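N-acetylmuramoyl-L-alanine amidase (Mycolicibacterium smegmatis, PDB 7AGM) probably cleaves the amide bond between N-acetylmuramic acid and L-alanine in cell-wall peptidoglycan, as a zinc-dependent hydrolase. Local coordinates at residues 16-21 against 38-43; 45-50 against 185-190; 117-122 against 154-159. One frame throughout, in Å; residues are numbered along the deposited sequence.

Contact 1. Residues 16-21 against 38-43; sequences GHNGAN and NCQESG. With ZN (zinc ion), chain C.
The imidazole of His-17 stands on the backbone of Gly-43: CA of Gly-43 lies 3.6 Å from the ring centroid and only 10° off the ring normal, a CH-pi contact over the middle of one face. Two other sides of the ring are gripped as well. At its rim ND1 donates to the carbonyl O of Glu-41 (2.9 Å); the nitrogen sits above the plane of that carbonyl. At the far end NE2 binds the zinc ion at 2.1 Å. With CG turned beside the backbone N (chi1 -49°), the ring reaches over the 41-43 backbone while NE2 faces the metal. Carbonyl and metal together fix the ring's rotation, and the carbonyl may make NE2 a somewhat stronger donor to zinc.

Further from the metal, the amides of Asn-18 and Gln-40, the latter in the conformer given, approach with their planes 66° apart, and ND2 of Asn-18 rests 3.5 Å from CG of Gln-40, a packing contact. In that conformer Gln-40 folds back at chi2, OE1 accepting from the backbone N of Glu-41 and NE2 bonding to the carbonyl of Pro-86. ND2 of Asn-18 also donates to OD1 of Asn-21, while ND2 of Asn-21 lies 3.7 Å from CA of Ser-42. Water 1 bridges the loops, accepting from Asn-18 N and donating to Asn-21 OD1; its approach to Glu-41 O is doubtfully short.

Glu-52 and His-107 complete the protein ligands of the zinc, with waters 2, 3 and 4 bound alongside. In this structure the Glu-41 carbonyl is the second-shell partner of His-17, and a zinc held by two histidines and a glutamate is consistent with the Amidase_3 peptidoglycan amidases.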
ATOM      1  N   GLY A  16       3.060  -0.229  -5.497  1.00 13.66           N
ATOM      2  CA  GLY A  16       3.904  -1.412  -5.488  1.00 14.14           C
ATOM      3  C   GLY A  16       4.409  -1.782  -6.874  1.00 14.47           C
ATOM      4  O   GLY A  16       3.723  -1.593  -7.887  1.00 14.33           O
ATOM      5  N   HIS A  17       5.645  -2.294  -6.903  1.00 15.77           N
ATOM      6  CA  HIS A  17       6.299  -2.905  -8.058  1.00 17.54           C
ATOM      7  C   HIS A  17       6.769  -1.866  -9.066  1.00 20.59           C
ATOM      8  O   HIS A  17       6.650  -0.667  -8.808  1.00 19.36           O
ATOM      9  CB  HIS A  17       5.431  -4.015  -8.663  1.00 16.89           C
ATOM     10  CG  HIS A  17       4.940  -4.978  -7.633  1.00 16.47           C
ATOM     11  ND1 HIS A  17       5.726  -5.994  -7.131  1.00 16.80           N
ATOM     12  CD2 HIS A  17       3.765  -5.044  -6.964  1.00 16.35           C
ATOM     13  CE1 HIS A  17       5.046  -6.659  -6.214  1.00 15.40           C
ATOM     14  NE2 HIS A  17       3.858  -6.097  -6.085  1.00 15.36           N
ATOM     15  N   ASN A  18       7.338  -2.314 -10.189  1.00 27.47           N
ATOM     16  CA  ASN A  18       7.889  -1.431 -11.208  1.00 36.26           C
ATOM     17  C   ASN A  18       7.145  -1.631 -12.518  1.00 28.03           C
ATOM     18  O   ASN A  18       6.621  -2.713 -12.792  1.00 27.56           O
ATOM     19  CB  ASN A  18       9.358  -1.751 -11.529  1.00 55.56           C
ATOM     20  CG  ASN A  18      10.237  -1.855 -10.305  1.00 75.47           C
ATOM     21  OD1 ASN A  18      10.095  -1.100  -9.343  1.00 38.51           O
ATOM     22  ND2 ASN A  18      11.181  -2.788 -10.350  1.00 31.26           N
ATOM     23  N   GLY A  19       7.155  -0.588 -13.353  1.00 29.83           N
ATOM     24  CA  GLY A  19       6.598  -0.705 -14.688  1.00 38.98           C
ATOM     25  C   GLY A  19       7.444  -1.525 -15.639  1.00 26.95           C
ATOM     26  O   GLY A  19       6.948  -1.948 -16.688  1.00 39.94           O
ATOM     27  N   ALA A  20       8.714  -1.743 -15.304  1.00 26.40           N
ATOM     28  CA  ALA A  20       9.570  -2.639 -16.061  1.00 36.26           C
ATOM     29  C   ALA A  20      10.615  -3.208 -15.116  1.00 57.79           C
ATOM     30  O   ALA A  20      10.983  -2.573 -14.124  1.00 40.65           O
ATOM     31  CB  ALA A  20      10.241  -1.923 -17.233  1.00 27.17           C
ATOM     32  N   ASN A  21      11.083  -4.415 -15.425  1.00 56.94           N
ATOM     33  CA  ASN A  21      12.041  -5.109 -14.578  1.00 35.86           C
ATOM     34  C   ASN A  21      13.225  -5.587 -15.404  1.00 40.25           C
ATOM     35  O   ASN A  21      13.102  -5.859 -16.601  1.00 46.98           O
ATOM     36  CB  ASN A  21      11.407  -6.304 -13.856  1.00 41.05           C
ATOM     37  CG  ASN A  21      10.341  -5.886 -12.872  1.00 60.32           C
ATOM     38  OD1 ASN A  21      10.638  -5.499 -11.740  1.00 37.73           O
ATOM     39  ND2 ASN A  21       9.087  -5.959 -13.299  1.00 42.92           N
ATOM     40  N   ASN A  38      14.548 -10.584  -2.463  1.00 22.38           N
ATOM     41  CA  ASN A  38      14.790  -9.962  -3.759  1.00 23.40           C
ATOM     42  C   ASN A  38      14.504  -8.465  -3.711  1.00 22.04           C
ATOM     43  O   ASN A  38      13.551  -8.018  -3.066  1.00 23.04           O
ATOM     44  CB  ASN A  38      13.922 -10.620  -4.831  1.00 26.12           C
ATOM     45  CG  ASN A  38      14.433 -11.988  -5.238  1.00 27.38           C
ATOM     46  OD1 ASN A  38      15.282 -12.576  -4.567  1.00 32.73           O
ATOM     47  ND2 ASN A  38      13.911 -12.504  -6.345  1.00 22.77           N
ATOM     48  N   CYS A  39      15.365  -7.694  -4.387  1.00 20.94           N
ATOM     49  CA  CYS A  39      15.179  -6.251  -4.542  1.00 21.07           C
ATOM     50  C   CYS A  39      13.758  -5.910  -4.982  1.00 21.31           C
ATOM     51  O   CYS A  39      13.104  -5.038  -4.399  1.00 19.98           O
ATOM     52  CB  CYS A  39      16.206  -5.726  -5.552  1.00 23.13           C
ATOM     53  SG  CYS A  39      15.802  -4.157  -6.358  1.00 25.42           S
ATOM     54  N   GLN A  40      13.266  -6.580  -6.019  0.59 23.48           N
ATOM     55  CA  GLN A  40      11.899  -6.360  -6.465  0.59 24.71           C
ATOM     56  C   GLN A  40      11.288  -7.664  -6.952  0.59 30.66           C
ATOM     57  O   GLN A  40      11.981  -8.654  -7.195  0.59 32.76           O
ATOM     58  CB  GLN A  40      11.802  -5.287  -7.560  0.59 28.74           C
ATOM     59  CG  GLN A  40      11.523  -3.885  -7.031  0.59 35.86           C
ATOM     60  CD  GLN A  40      10.202  -3.790  -6.284  0.59 31.04           C
ATOM     61  OE1 GLN A  40       9.324  -4.642  -6.427  0.59 34.92           O
ATOM     62  NE2 GLN A  40      10.054  -2.743  -5.482  0.59 36.88           N
ATOM     63  N   GLU A  41       9.963  -7.645  -7.068  1.00 27.70           N
ATOM     64  CA  GLU A  41       9.192  -8.699  -7.706  1.00 26.29           C
ATOM     65  C   GLU A  41       8.351  -8.038  -8.784  1.00 26.32           C
ATOM     66  O   GLU A  41       7.976  -6.869  -8.659  1.00 24.60           O
ATOM     67  CB  GLU A  41       8.232  -9.370  -6.725  1.00 30.86           C
ATOM     68  CG  GLU A  41       8.889 -10.268  -5.720  1.00 38.10           C
ATOM     69  CD  GLU A  41       9.406 -11.549  -6.339  1.00 55.30           C
ATOM     70  OE1 GLU A  41       8.852 -11.991  -7.368  1.00 47.44           O
ATOM     71  OE2 GLU A  41      10.376 -12.110  -5.796  1.00 40.53           O
ATOM     72  N   SER A  42       8.045  -8.790  -9.842  1.00 28.29           N
ATOM     73  CA  SER A  42       7.285  -8.214 -10.945  1.00 32.57           C
ATOM     74  C   SER A  42       5.883  -7.792 -10.516  1.00 27.76           C
ATOM     75  O   SER A  42       5.331  -6.828 -11.058  1.00 27.72           O
ATOM     76  CB  SER A  42       7.204  -9.216 -12.098  1.00 33.73           C
ATOM     77  OG  SER A  42       6.653 -10.441 -11.652  1.00 44.96           O
ATOM     78  N   GLY A  43       5.301  -8.484  -9.551  1.00 24.38           N
ATOM     79  CA  GLY A  43       3.906  -8.293  -9.221  1.00 23.37           C
ATOM     80  C   GLY A  43       3.020  -9.286  -9.951  1.00 23.05           C
ATOM     81  O   GLY A  43       3.425  -9.946 -10.908  1.00 25.25           O
TER
HETATM   82 ZN    ZN C 301       2.316  -6.420  -4.679  0.86 17.59          ZN
HETATM   83  O   HOH W   1       8.495  -4.833 -10.078  1.00 29.97           O
HETATM   84  O   HOH W   2       2.631  -8.466  -5.236  1.00 45.81           O
HETATM   85  O   HOH W   3       3.697  -7.495  -3.299  1.00 25.69           O
HETATM   86  O   HOH W   4       0.885  -7.660  -3.830  1.00 21.69           O

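Contact 2. Residues 45-50 against 185-190; sequences ATDDGY and NMKNPV
Lys-187 reaches Ala-45 by one bend: CG lies beside the backbone N (chi1 -53°), the chain turns at chi2 (-61°), and from there it runs extended, laying NZ 2.7 Å from the carbonyl O of Ala-45. Met-186 is straight until its thioether, where chi3 (88°) swings CE against the other loop. That methyl touches the carbonyl O of Tyr-50 at 3.5 Å and packs against CG2 of Thr-46 and CD2 of the Tyr-50 ring, while SD lies beside CA of Ala-45. The backbones come close at the same point, CA of Thr-46 making a CA-H...O contact of 3.4 Å with Met-186 O.

Each loop is braced from within. OG1 of Thr-46 donates to OD2 of Asp-48 at 2.6 Å and accepts from N of Tyr-50, bracing the 46-49 turn, which Gly-49 N closes onto Thr-46 O; OD1 of Asn-185 accepts from N of Lys-187 in an Asx turn. Met-186 also packs on the zinc ligand Glu-52 and on Met-195.

Charge is handled indirectly. In the conformer given, OD1 of Asp-47 stays 4.3 Å from NZ of Lys-187, beyond a salt bridge, and water 6 links the two; water 5 joins N of Asp-47 to Met-186 O. The direct grip is thus a cationic amine on a neutral carbonyl beside a buried thioether, with hydrated Asp-47 perhaps adding a softer electrostatic pull at the exposed edge.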
ATOM      1  N   ALA A  45      -0.923 -10.324 -11.738  1.00 16.48           N
ATOM      2  CA  ALA A  45      -1.712  -9.810 -12.847  1.00 16.97           C
ATOM      3  C   ALA A  45      -3.045 -10.533 -12.851  1.00 16.94           C
ATOM      4  O   ALA A  45      -3.198 -11.601 -12.248  1.00 17.49           O
ATOM      5  CB  ALA A  45      -1.018 -10.024 -14.202  1.00 17.48           C
ATOM      6  N   THR A  46      -4.013  -9.933 -13.537  1.00 16.20           N
ATOM      7  CA  THR A  46      -5.266 -10.635 -13.767  1.00 16.35           C
ATOM      8  C   THR A  46      -5.009 -11.838 -14.674  1.00 17.95           C
ATOM      9  O   THR A  46      -3.944 -11.968 -15.286  1.00 18.40           O
ATOM     10  CB  THR A  46      -6.319  -9.705 -14.384  1.00 16.03           C
ATOM     11  OG1 THR A  46      -5.931  -9.330 -15.716  1.00 17.40           O
ATOM     12  CG2 THR A  46      -6.485  -8.435 -13.532  1.00 16.38           C
ATOM     13  N   ASP A  47      -5.993 -12.736 -14.745  0.61 18.95           N
ATOM     14  CA  ASP A  47      -5.849 -13.913 -15.597  0.61 21.76           C
ATOM     15  C   ASP A  47      -5.494 -13.515 -17.021  0.61 26.09           C
ATOM     16  O   ASP A  47      -4.678 -14.172 -17.678  0.61 27.59           O
ATOM     17  CB  ASP A  47      -7.145 -14.725 -15.599  0.61 26.70           C
ATOM     18  CG  ASP A  47      -7.355 -15.492 -14.316  0.61 58.72           C
ATOM     19  OD1 ASP A  47      -6.355 -15.794 -13.633  0.61 38.14           O
ATOM     20  OD2 ASP A  47      -8.521 -15.801 -13.997  0.61 51.48           O
ATOM     21  N   ASP A  48      -6.082 -12.431 -17.510  1.00 23.45           N
ATOM     22  CA  ASP A  48      -5.863 -11.996 -18.877  1.00 22.67           C
ATOM     23  C   ASP A  48      -4.813 -10.896 -19.002  1.00 20.30           C
ATOM     24  O   ASP A  48      -4.716 -10.267 -20.062  1.00 19.66           O
ATOM     25  CB  ASP A  48      -7.187 -11.623 -19.537  1.00 26.58           C
ATOM     26  CG  ASP A  48      -7.986 -10.640 -18.725  1.00 33.21           C
ATOM     27  OD1 ASP A  48      -9.152 -10.386 -19.089  1.00 28.49           O
ATOM     28  OD2 ASP A  48      -7.455 -10.106 -17.729  1.00 25.99           O
ATOM     29  N   GLY A  49      -4.021 -10.663 -17.959  1.00 18.74           N
ATOM     30  CA  GLY A  49      -2.756  -9.974 -18.106  1.00 18.41           C
ATOM     31  C   GLY A  49      -2.716  -8.503 -17.760  1.00 18.99           C
ATOM     32  O   GLY A  49      -1.742  -7.832 -18.126  1.00 21.41           O
ATOM     33  N   TYR A  50      -3.728  -7.967 -17.097  1.00 17.23           N
ATOM     34  CA  TYR A  50      -3.625  -6.601 -16.598  1.00 16.08           C
ATOM     35  C   TYR A  50      -2.721  -6.621 -15.370  1.00 16.27           C
ATOM     36  O   TYR A  50      -3.025  -7.332 -14.407  1.00 17.04           O
ATOM     37  CB  TYR A  50      -5.005  -6.038 -16.257  1.00 16.43           C
ATOM     38  CG  TYR A  50      -4.963  -4.647 -15.667  1.00 16.71           C
ATOM     39  CD1 TYR A  50      -4.540  -3.548 -16.420  1.00 17.52           C
ATOM     40  CD2 TYR A  50      -5.343  -4.426 -14.352  1.00 17.41           C
ATOM     41  CE1 TYR A  50      -4.490  -2.267 -15.861  1.00 18.01           C
ATOM     42  CE2 TYR A  50      -5.298  -3.163 -13.790  1.00 18.55           C
ATOM     43  CZ  TYR A  50      -4.878  -2.087 -14.545  1.00 18.44           C
ATOM     44  OH  TYR A  50      -4.847  -0.841 -13.957  1.00 20.37           O
ATOM     45  N   ASN A 185      -8.016  -9.190  -4.946  1.00 14.72           N
ATOM     46  CA  ASN A 185      -7.391 -10.357  -5.559  1.00 14.84           C
ATOM     47  C   ASN A 185      -7.508 -10.219  -7.078  1.00 14.97           C
ATOM     48  O   ASN A 185      -8.612 -10.285  -7.629  1.00 15.62           O
ATOM     49  CB  ASN A 185      -8.106 -11.616  -5.076  1.00 15.56           C
ATOM     50  CG  ASN A 185      -7.551 -12.888  -5.689  1.00 17.16           C
ATOM     51  OD1 ASN A 185      -6.529 -12.870  -6.376  1.00 17.80           O
ATOM     52  ND2 ASN A 185      -8.218 -14.014  -5.417  1.00 18.26           N
ATOM     53  N   MET A 186      -6.369 -10.050  -7.753  1.00 15.23           N
ATOM     54  CA  MET A 186      -6.389  -9.909  -9.208  1.00 15.33           C
ATOM     55  C   MET A 186      -6.898 -11.163  -9.904  1.00 16.13           C
ATOM     56  O   MET A 186      -7.298 -11.090 -11.074  1.00 16.16           O
ATOM     57  CB  MET A 186      -4.994  -9.570  -9.740  1.00 15.96           C
ATOM     58  CG  MET A 186      -4.398  -8.311  -9.121  1.00 16.02           C
ATOM     59  SD  MET A 186      -3.165  -7.507 -10.178  1.00 16.82           S
ATOM     60  CE  MET A 186      -4.177  -6.417 -11.201  1.00 17.23           C
ATOM     61  N   LYS A 187      -6.874 -12.306  -9.224  1.00 16.58           N
ATOM     62  CA  LYS A 187      -7.350 -13.562  -9.783  1.00 17.50           C
ATOM     63  C   LYS A 187      -8.845 -13.775  -9.598  1.00 18.37           C
ATOM     64  O   LYS A 187      -9.380 -14.766 -10.108  1.00 19.95           O
ATOM     65  CB  LYS A 187      -6.586 -14.737  -9.164  1.00 18.57           C
ATOM     66  CG  LYS A 187      -5.077 -14.602  -9.251  1.00 19.28           C
ATOM     67  CD  LYS A 187      -4.616 -14.527 -10.694  1.00 21.12           C
ATOM     68  CE  LYS A 187      -3.100 -14.466 -10.775  1.00 24.16           C
ATOM     69  NZ  LYS A 187      -2.641 -14.232 -12.176  1.00 30.41           N
ATOM     70  N   ASN A 188      -9.529 -12.884  -8.890  1.00 18.31           N
ATOM     71  CA  ASN A 188     -10.966 -12.966  -8.649  1.00 17.33           C
ATOM     72  C   ASN A 188     -11.722 -12.165  -9.714  1.00 17.63           C
ATOM     73  O   ASN A 188     -11.293 -11.067 -10.077  1.00 17.62           O
ATOM     74  CB  ASN A 188     -11.300 -12.408  -7.266  1.00 16.97           C
ATOM     75  CG  ASN A 188     -12.789 -12.274  -7.038  1.00 16.59           C
ATOM     76  OD1 ASN A 188     -13.353 -11.193  -7.187  1.00 16.37           O
ATOM     77  ND2 ASN A 188     -13.437 -13.375  -6.675  1.00 17.36           N
ATOM     78  N   PRO A 189     -12.845 -12.681 -10.231  1.00 17.75           N
ATOM     79  CA  PRO A 189     -13.555 -11.949 -11.299  1.00 18.24           C
ATOM     80  C   PRO A 189     -14.077 -10.576 -10.901  1.00 17.76           C
ATOM     81  O   PRO A 189     -14.080  -9.665 -11.743  1.00 17.40           O
ATOM     82  CB  PRO A 189     -14.687 -12.909 -11.696  1.00 19.76           C
ATOM     83  CG  PRO A 189     -14.162 -14.265 -11.361  1.00 20.07           C
ATOM     84  CD  PRO A 189     -13.310 -14.074 -10.109  1.00 19.35           C
ATOM     85  N   VAL A 190     -14.542 -10.395  -9.661  1.00 17.76           N
ATOM     86  CA  VAL A 190     -15.055  -9.087  -9.259  1.00 16.91           C
ATOM     87  C   VAL A 190     -13.910  -8.097  -9.079  1.00 15.56           C
ATOM     88  O   VAL A 190     -13.914  -6.998  -9.652  1.00 15.81           O
ATOM     89  CB  VAL A 190     -15.906  -9.183  -7.979  1.00 17.59           C
ATOM     90  CG1 VAL A 190     -16.443  -7.809  -7.621  1.00 17.65           C
ATOM     91  CG2 VAL A 190     -17.038 -10.197  -8.134  1.00 18.44           C
TER
HETATM   92  O   HOH W   5      -8.342 -12.404 -13.142  1.00 20.21           O
HETATM   93  O   HOH W   6      -3.787 -16.253 -13.655  1.00 30.60           O
HETATM   94  O   HOH W   7     -10.747 -15.977 -12.082  1.00 45.72           O

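Contact 3. Residues 117-122 against 154-159; sequences GFHVLY and ATYIGQ
CG2 of Ile-157 sits over the centre of the His-119 ring, 3.5 Å from the centroid and 8° off the normal, a CH-pi contact that covers one face of the imidazole. CD1, at the end of the CG1 branch of Ile-157, lies 3.9 Å from NE2 of His-119. Beside this contact Ala-154 N donates to Phe-118 O (2.7 Å), and the CB of Ala-154 lies 3.2 Å from the same oxygen. The chains draw tight here, with 3.9 Å between CA of Gly-117 and CA of Ala-154.

In the next shell, water 8 lies in the plane of the His-119 ring, 2.7 Å from ND1, and donates to Gly-117 O and to OH of Tyr-156, so three groups of both segments share it. The hydroxyl of Tyr-156 is itself held by the carboxylate of Asp-109, and Gly-117 N bonds to Asp-191.

His-119 opens strand 119-123, which pairs on one flank with strand 178-185 and on the other with strand 162-165; its side chain touches Glu-182 and Asn-163 on those two neighbours. CB of Phe-118 points away from the 154-159 loop, and the side chain packs on helix 134-148.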
ATOM      1  N   GLY A 117     -11.670  -9.303  -1.949  1.00 15.72           N
ATOM      2  CA  GLY A 117     -11.685  -8.318  -0.888  1.00 14.93           C
ATOM      3  C   GLY A 117     -10.288  -7.849  -0.515  1.00 14.06           C
ATOM      4  O   GLY A 117      -9.274  -8.315  -1.040  1.00 15.38           O
ATOM      5  N   PHE A 118     -10.258  -6.891   0.409  1.00 13.32           N
ATOM      6  CA  PHE A 118      -9.031  -6.195   0.791  1.00 12.80           C
ATOM      7  C   PHE A 118      -8.420  -6.779   2.064  1.00 13.32           C
ATOM      8  O   PHE A 118      -9.101  -7.377   2.903  1.00 14.28           O
ATOM      9  CB  PHE A 118      -9.298  -4.696   1.010  1.00 13.12           C
ATOM     10  CG  PHE A 118     -10.028  -4.391   2.298  1.00 13.71           C
ATOM     11  CD1 PHE A 118      -9.330  -4.251   3.499  1.00 14.36           C
ATOM     12  CD2 PHE A 118     -11.410  -4.266   2.318  1.00 14.04           C
ATOM     13  CE1 PHE A 118     -10.002  -3.997   4.688  1.00 14.77           C
ATOM     14  CE2 PHE A 118     -12.088  -4.008   3.508  1.00 14.72           C
ATOM     15  CZ  PHE A 118     -11.374  -3.872   4.696  1.00 14.26           C
ATOM     16  N   HIS A 119      -7.117  -6.563   2.224  1.00 13.34           N
ATOM     17  CA  HIS A 119      -6.508  -6.724   3.538  1.00 14.81           C
ATOM     18  C   HIS A 119      -5.421  -5.678   3.741  1.00 14.78           C
ATOM     19  O   HIS A 119      -4.766  -5.239   2.788  1.00 16.19           O
ATOM     20  CB  HIS A 119      -6.100  -8.185   3.880  1.00 29.99           C
ATOM     21  CG  HIS A 119      -5.056  -8.785   2.985  1.00 29.99           C
ATOM     22  ND1 HIS A 119      -5.269  -9.044   1.647  1.00 29.99           N
ATOM     23  CD2 HIS A 119      -3.810  -9.244   3.260  1.00 29.99           C
ATOM     24  CE1 HIS A 119      -4.187  -9.600   1.129  1.00 29.99           C
ATOM     25  NE2 HIS A 119      -3.287  -9.735   2.088  1.00 29.99           N
ATOM     26  N   VAL A 120      -5.282  -5.246   4.995  1.00 13.20           N
ATOM     27  CA  VAL A 120      -4.349  -4.197   5.391  1.00 13.16           C
ATOM     28  C   VAL A 120      -3.255  -4.845   6.222  1.00 13.13           C
ATOM     29  O   VAL A 120      -3.530  -5.416   7.286  1.00 14.00           O
ATOM     30  CB  VAL A 120      -5.035  -3.063   6.170  1.00 13.85           C
ATOM     31  CG1 VAL A 120      -4.010  -1.983   6.559  1.00 14.39           C
ATOM     32  CG2 VAL A 120      -6.174  -2.455   5.348  1.00 14.32           C
ATOM     33  N   LEU A 121      -2.021  -4.761   5.730  1.00 13.37           N
ATOM     34  CA  LEU A 121      -0.864  -5.359   6.381  1.00 13.34           C
ATOM     35  C   LEU A 121      -0.148  -4.327   7.239  1.00 13.04           C
ATOM     36  O   LEU A 121      -0.036  -3.154   6.870  1.00 13.25           O
ATOM     37  CB  LEU A 121       0.129  -5.900   5.350  1.00 14.13           C
ATOM     38  CG  LEU A 121      -0.244  -7.118   4.496  1.00 15.25           C
ATOM     39  CD1 LEU A 121      -1.437  -6.872   3.562  1.00 16.49           C
ATOM     40  CD2 LEU A 121       0.979  -7.563   3.706  1.00 16.63           C
ATOM     41  N   TYR A 122       0.367  -4.781   8.380  1.00 12.58           N
ATOM     42  CA  TYR A 122       1.174  -3.922   9.231  1.00 13.36           C
ATOM     43  C   TYR A 122       2.249  -4.764   9.902  1.00 13.38           C
ATOM     44  O   TYR A 122       2.073  -5.966  10.123  1.00 13.78           O
ATOM     45  CB  TYR A 122       0.318  -3.167  10.255  1.00 15.13           C
ATOM     46  CG  TYR A 122      -0.468  -4.052  11.199  1.00 16.44           C
ATOM     47  CD1 TYR A 122      -1.688  -4.603  10.819  1.00 18.21           C
ATOM     48  CD2 TYR A 122       0.008  -4.328  12.485  1.00 17.55           C
ATOM     49  CE1 TYR A 122      -2.407  -5.412  11.696  1.00 20.44           C
ATOM     50  CE2 TYR A 122      -0.700  -5.120  13.360  1.00 20.16           C
ATOM     51  CZ  TYR A 122      -1.904  -5.665  12.968  1.00 21.54           C
ATOM     52  OH  TYR A 122      -2.578  -6.457  13.873  1.00 23.61           O
ATOM     53  N   ALA A 154     -11.086  -9.176   2.904  1.00 17.08           N
ATOM     54  CA  ALA A 154     -10.691 -10.393   2.206  1.00 18.91           C
ATOM     55  C   ALA A 154     -11.243 -11.622   2.901  1.00 22.20           C
ATOM     56  O   ALA A 154     -11.192 -11.739   4.126  1.00 22.44           O
ATOM     57  CB  ALA A 154      -9.168 -10.503   2.130  1.00 19.02           C
ATOM     58  N   THR A 155     -11.754 -12.545   2.090  1.00 24.51           N
ATOM     59  CA  THR A 155     -12.339 -13.790   2.565  1.00 27.28           C
ATOM     60  C   THR A 155     -11.320 -14.914   2.703  1.00 51.38           C
ATOM     61  O   THR A 155     -11.671 -15.991   3.196  1.00 34.14           O
ATOM     62  CB  THR A 155     -13.441 -14.242   1.596  1.00 31.87           C
ATOM     63  OG1 THR A 155     -12.888 -14.395   0.280  1.00 31.35           O
ATOM     64  CG2 THR A 155     -14.574 -13.222   1.546  1.00 37.38           C
ATOM     65  N   TYR A 156     -10.071 -14.691   2.293  1.00 25.29           N
ATOM     66  CA  TYR A 156      -9.108 -15.769   2.115  1.00 24.62           C
ATOM     67  C   TYR A 156      -7.794 -15.578   2.858  1.00 29.76           C
ATOM     68  O   TYR A 156      -6.962 -16.492   2.839  1.00 26.61           O
ATOM     69  CB  TYR A 156      -8.811 -15.983   0.618  1.00 23.81           C
ATOM     70  CG  TYR A 156      -8.149 -14.795  -0.052  1.00 21.33           C
ATOM     71  CD1 TYR A 156      -8.905 -13.736  -0.549  1.00 21.87           C
ATOM     72  CD2 TYR A 156      -6.768 -14.728  -0.178  1.00 22.62           C
ATOM     73  CE1 TYR A 156      -8.301 -12.649  -1.157  1.00 22.36           C
ATOM     74  CE2 TYR A 156      -6.154 -13.640  -0.787  1.00 22.90           C
ATOM     75  CZ  TYR A 156      -6.926 -12.604  -1.272  1.00 24.41           C
ATOM     76  OH  TYR A 156      -6.323 -11.521  -1.875  1.00 24.71           O
ATOM     77  N   ILE A 157      -7.570 -14.430   3.497  1.00 23.62           N
ATOM     78  CA  ILE A 157      -6.346 -14.183   4.246  1.00 23.42           C
ATOM     79  C   ILE A 157      -6.664 -13.103   5.266  1.00 23.06           C
ATOM     80  O   ILE A 157      -7.542 -12.265   5.045  1.00 26.54           O
ATOM     81  CB  ILE A 157      -5.180 -13.779   3.305  1.00 25.35           C
ATOM     82  CG1 ILE A 157      -3.872 -13.628   4.094  1.00 28.43           C
ATOM     83  CG2 ILE A 157      -5.530 -12.502   2.542  1.00 23.65           C
ATOM     84  CD1 ILE A 157      -2.659 -13.383   3.225  1.00 38.87           C
ATOM     85  N   GLY A 158      -5.969 -13.144   6.401  1.00 22.07           N
ATOM     86  CA  GLY A 158      -6.160 -12.158   7.445  1.00 23.06           C
ATOM     87  C   GLY A 158      -7.434 -12.381   8.241  1.00 27.56           C
ATOM     88  O   GLY A 158      -8.159 -13.366   8.065  1.00 26.78           O
ATOM     89  N   GLN A 159      -7.707 -11.431   9.137  1.00 26.04           N
ATOM     90  CA  GLN A 159      -8.891 -11.466   9.994  1.00 28.79           C
ATOM     91  C   GLN A 159      -9.606 -10.126   9.896  1.00 25.68           C
ATOM     92  O   GLN A 159      -9.074  -9.100  10.334  1.00 23.88           O
ATOM     93  CB  GLN A 159      -8.515 -11.774  11.446  1.00 35.28           C
ATOM     94  CG  GLN A 159      -8.003 -13.190  11.662  1.00 36.73           C
ATOM     95  CD  GLN A 159      -9.033 -14.246  11.294  1.00101.40           C
ATOM     96  OE1 GLN A 159     -10.241 -14.019  11.395  1.00 87.02           O
ATOM     97  NE2 GLN A 159      -8.558 -15.409  10.858  1.00 92.04           N
TER
HETATM   98  O   HOH W   8      -6.708  -8.902  -0.589  1.00 20.30           O

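Overall arrangement
Contact 3 is the most buried of the three, joining the start of a strand of the main sheet to the loop ahead of strand 162-165; contacts 1 and 2 are partly buried, and contact 2 lies clearly farther out, its centre about 18 Å from that of the chain. Contacts 1 and 2 share the long loop between strand 36-38 and helix 52-69, and contact 2 ties that loop to the end of strand 178-185. Contacts 2 and 3 touch through Asn-185 and Tyr-156. A histidine face meets an aliphatic carbon in both contact 1 and contact 3, but only the former ring binds zinc; contact 2 instead relies on a lysine-carbonyl bond and a thioether. Waters bridge all three.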